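Local coordinates for protein VMS1 (Saccharomyces cerevisiae, PDB 5WHG), which cleaves polypeptidyl-tRNAs downstream of ribosome-associated quality control, releasing incompletely synthesized polypeptides for degradation, at residues A[209-214]-A[313-318]. Sequence-based numbering, arbitrary orientation.
Sequences ALFMVG and IFIRAR
Residues 209-214 and 313-316 run side by side as parallel strands, their axes 4.7 Å apart and 10° from perfect alignment, in the mixed sheet of the VLRF1 domain, the part of Vms1 that binds the 60S subunit. The pairing illustrates how a parallel ladder joins residues distant in sequence: Phe211, Phe314 and Arg316 each use both N-H and C=O across the pair, while Ala209 contributes its O and Val213 its N. Phe314 N donates to Ala209 O and Phe211 N to Phe314 O; then Arg316 N reaches Phe211 O at 2.9 Å, and Val213 N closes the series on Arg316 O at 3.0 Å. The last bond is almost straight, 166° at the hydrogen.

With Ala209 opposite Ile313 and Phe211 opposite Ile315, paired side chains emerge on the same face of the sheet. There the Phe211 ring lies alongside Ile313, and Ile313 CG2 approaches the ring edge, 4.0 Å from Phe211 CD2, while Leu300 of helix 292-302 touches the Phe211 side chain. Val213 CG1 meets Ala317 CB at 3.5 Å.

The other face carries Leu210, Met212 (as selenomethionine), Phe314 and Arg316, and helix 351-362 packs against Met212 and Phe314. Leu210 CD2 touches Phe314 CD2, the two side chains pointing the same way. Arg316 sets off with CG anti to its backbone nitrogen (chi1 171°) and bends at chi3, carrying its guanidinium across Met212, whose CB lies over one face, toward the rim. Arg316 NE is hydrogen-bonded to Thr346 OG1, and the Met212 selenium sits 4.0 Å from Arg316 NH2.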
ATOM      1  N   ALA A 209      -4.422   0.757   1.628  1.00 57.46           N
ATOM      2  CA  ALA A 209      -5.250   1.733   0.922  1.00 61.13           C
ATOM      3  C   ALA A 209      -4.412   2.928   0.452  1.00 65.36           C
ATOM      4  O   ALA A 209      -3.383   3.252   1.044  1.00 66.93           O
ATOM      5  CB  ALA A 209      -6.420   2.193   1.810  1.00 51.51           C
ATOM      6  N   LEU A 210      -4.844   3.571  -0.636  1.00 64.72           N
ATOM      7  CA  LEU A 210      -4.153   4.741  -1.180  1.00 65.39           C
ATOM      8  C   LEU A 210      -5.170   5.809  -1.576  1.00 69.45           C
ATOM      9  O   LEU A 210      -6.109   5.532  -2.328  1.00 68.56           O
ATOM     10  CB  LEU A 210      -3.291   4.371  -2.392  1.00 62.40           C
ATOM     11  CG  LEU A 210      -2.362   3.146  -2.325  1.00 63.52           C
ATOM     12  CD1 LEU A 210      -1.820   2.797  -3.721  1.00 60.55           C
ATOM     13  CD2 LEU A 210      -1.211   3.402  -1.425  1.00 56.62           C
ATOM     14  N   PHE A 211      -4.965   7.027  -1.078  1.00 69.35           N
ATOM     15  CA  PHE A 211      -5.871   8.153  -1.270  1.00 61.07           C
ATOM     16  C   PHE A 211      -5.066   9.420  -1.540  1.00 69.59           C
ATOM     17  O   PHE A 211      -4.143   9.744  -0.785  1.00 71.94           O
ATOM     18  CB  PHE A 211      -6.765   8.339  -0.034  1.00 64.50           C
ATOM     19  CG  PHE A 211      -7.752   7.209   0.172  1.00 65.56           C
ATOM     20  CD1 PHE A 211      -8.833   7.046  -0.701  1.00 71.16           C
ATOM     21  CD2 PHE A 211      -7.602   6.309   1.221  1.00 65.91           C
ATOM     22  CE1 PHE A 211      -9.746   6.012  -0.532  1.00 71.55           C
ATOM     23  CE2 PHE A 211      -8.519   5.267   1.408  1.00 68.96           C
ATOM     24  CZ  PHE A 211      -9.592   5.113   0.530  1.00 67.72           C
HETATM   25  N   MSE A 212      -5.404  10.118  -2.622  1.00 65.75           N
HETATM   26  CA  MSE A 212      -4.928  11.467  -2.854  1.00 63.61           C
HETATM   27  C   MSE A 212      -6.076  12.388  -3.238  1.00 70.67           C
HETATM   28  O   MSE A 212      -6.897  12.036  -4.074  1.00 76.22           O
HETATM   29  CB  MSE A 212      -3.894  11.504  -3.966  1.00 85.64           C
HETATM   30  CG  MSE A 212      -2.714  10.604  -3.796  1.00 97.35           C
HETATM   31 SE   MSE A 212      -1.698  10.592  -5.469  1.00103.43          SE
HETATM   32  CE  MSE A 212      -0.530   9.075  -5.109  1.00106.36           C
ATOM     33  N   VAL A 213      -6.124  13.581  -2.653  1.00 81.75           N
ATOM     34  CA  VAL A 213      -7.134  14.578  -2.987  1.00 79.75           C
ATOM     35  C   VAL A 213      -6.422  15.906  -3.133  1.00 87.25           C
ATOM     36  O   VAL A 213      -5.408  16.161  -2.478  1.00 95.70           O
ATOM     37  CB  VAL A 213      -8.267  14.668  -1.925  1.00 76.86           C
ATOM     38  CG1 VAL A 213      -7.728  15.130  -0.604  1.00 81.41           C
ATOM     39  CG2 VAL A 213      -9.371  15.596  -2.363  1.00 70.94           C
ATOM     40  N   GLY A 214      -6.936  16.746  -4.019  1.00 96.04           N
ATOM     41  CA  GLY A 214      -6.393  18.081  -4.128  1.00 95.69           C
ATOM     42  C   GLY A 214      -6.873  18.801  -5.364  1.00 95.96           C
ATOM     43  O   GLY A 214      -6.928  18.217  -6.454  1.00 92.61           O
ATOM     44  N   ILE A 313      -2.971   2.941   5.558  1.00 65.43           N
ATOM     45  CA  ILE A 313      -3.832   3.816   4.776  1.00 68.00           C
ATOM     46  C   ILE A 313      -3.038   5.097   4.481  1.00 68.29           C
ATOM     47  O   ILE A 313      -2.914   5.974   5.345  1.00 69.71           O
ATOM     48  CB  ILE A 313      -5.153   4.100   5.499  1.00 59.28           C
ATOM     49  CG1 ILE A 313      -5.896   2.776   5.735  1.00 66.49           C
ATOM     50  CG2 ILE A 313      -5.998   5.048   4.687  1.00 59.24           C
ATOM     51  CD1 ILE A 313      -6.960   2.797   6.859  1.00 59.27           C
ATOM     52  N   PHE A 314      -2.494   5.206   3.261  1.00 65.17           N
ATOM     53  CA  PHE A 314      -1.702   6.364   2.827  1.00 70.21           C
ATOM     54  C   PHE A 314      -2.603   7.434   2.214  1.00 69.49           C
ATOM     55  O   PHE A 314      -3.333   7.161   1.257  1.00 69.26           O
ATOM     56  CB  PHE A 314      -0.632   5.949   1.813  1.00 65.42           C
ATOM     57  CG  PHE A 314       0.493   5.150   2.416  1.00 70.06           C
ATOM     58  CD1 PHE A 314       1.406   5.750   3.281  1.00 63.13           C
ATOM     59  CD2 PHE A 314       0.629   3.793   2.137  1.00 72.40           C
ATOM     60  CE1 PHE A 314       2.431   5.005   3.859  1.00 72.67           C
ATOM     61  CE2 PHE A 314       1.658   3.048   2.708  1.00 70.48           C
ATOM     62  CZ  PHE A 314       2.553   3.650   3.572  1.00 69.08           C
ATOM     63  N   ILE A 315      -2.532   8.651   2.748  1.00 75.47           N
ATOM     64  CA  ILE A 315      -3.387   9.760   2.327  1.00 77.94           C
ATOM     65  C   ILE A 315      -2.522  10.975   2.036  1.00 76.30           C
ATOM     66  O   ILE A 315      -1.700  11.367   2.871  1.00 91.11           O
ATOM     67  CB  ILE A 315      -4.426  10.127   3.403  1.00 72.72           C
ATOM     68  CG1 ILE A 315      -5.157   8.893   3.891  1.00 64.66           C
ATOM     69  CG2 ILE A 315      -5.456  11.116   2.846  1.00 74.63           C
ATOM     70  CD1 ILE A 315      -6.400   9.242   4.710  1.00 64.16           C
ATOM     71  N   ARG A 316      -2.721  11.591   0.879  1.00 75.09           N
ATOM     72  CA  ARG A 316      -2.186  12.925   0.624  1.00 85.19           C
ATOM     73  C   ARG A 316      -3.333  13.918   0.514  1.00 85.14           C
ATOM     74  O   ARG A 316      -4.178  13.808  -0.387  1.00 71.13           O
ATOM     75  CB  ARG A 316      -1.328  13.018  -0.641  1.00 84.69           C
ATOM     76  CG  ARG A 316      -1.045  14.517  -0.892  1.00 90.75           C
ATOM     77  CD  ARG A 316       0.105  14.845  -1.805  1.00106.73           C
ATOM     78  NE  ARG A 316      -0.125  14.502  -3.214  1.00121.61           N
ATOM     79  CZ  ARG A 316      -1.127  14.944  -3.980  1.00120.47           C
ATOM     80  NH1 ARG A 316      -2.072  15.756  -3.510  1.00120.60           N
ATOM     81  NH2 ARG A 316      -1.193  14.545  -5.240  1.00117.38           N
ATOM     82  N   ALA A 317      -3.333  14.903   1.412  1.00 95.57           N
ATOM     83  CA  ALA A 317      -4.302  16.002   1.386  1.00109.97           C
ATOM     84  C   ALA A 317      -3.619  17.212   2.027  1.00123.45           C
ATOM     85  O   ALA A 317      -3.674  17.389   3.246  1.00130.12           O
ATOM     86  CB  ALA A 317      -5.585  15.628   2.115  1.00104.78           C
ATOM     87  N   ARG A 318      -2.962  18.029   1.193  1.00127.86           N
ATOM     88  CA  ARG A 318      -2.235  19.187   1.714  1.00133.05           C
ATOM     89  C   ARG A 318      -3.183  20.216   2.318  1.00128.05           C
ATOM     90  O   ARG A 318      -2.895  20.789   3.378  1.00128.77           O
ATOM     91  CB  ARG A 318      -1.402  19.837   0.614  1.00144.34           C
ATOM     92  CG  ARG A 318      -0.161  19.077   0.195  1.00146.59           C
ATOM     93  CD  ARG A 318       0.252  19.573  -1.172  1.00148.79           C
ATOM     94  NE  ARG A 318      -0.892  19.514  -2.079  1.00149.02           N
ATOM     95  CZ  ARG A 318      -0.998  18.661  -3.093  1.00147.86           C
ATOM     96  NH1 ARG A 318      -0.008  17.810  -3.351  1.00137.48           N
ATOM     97  NH2 ARG A 318      -2.087  18.672  -3.855  1.00152.25           N
TER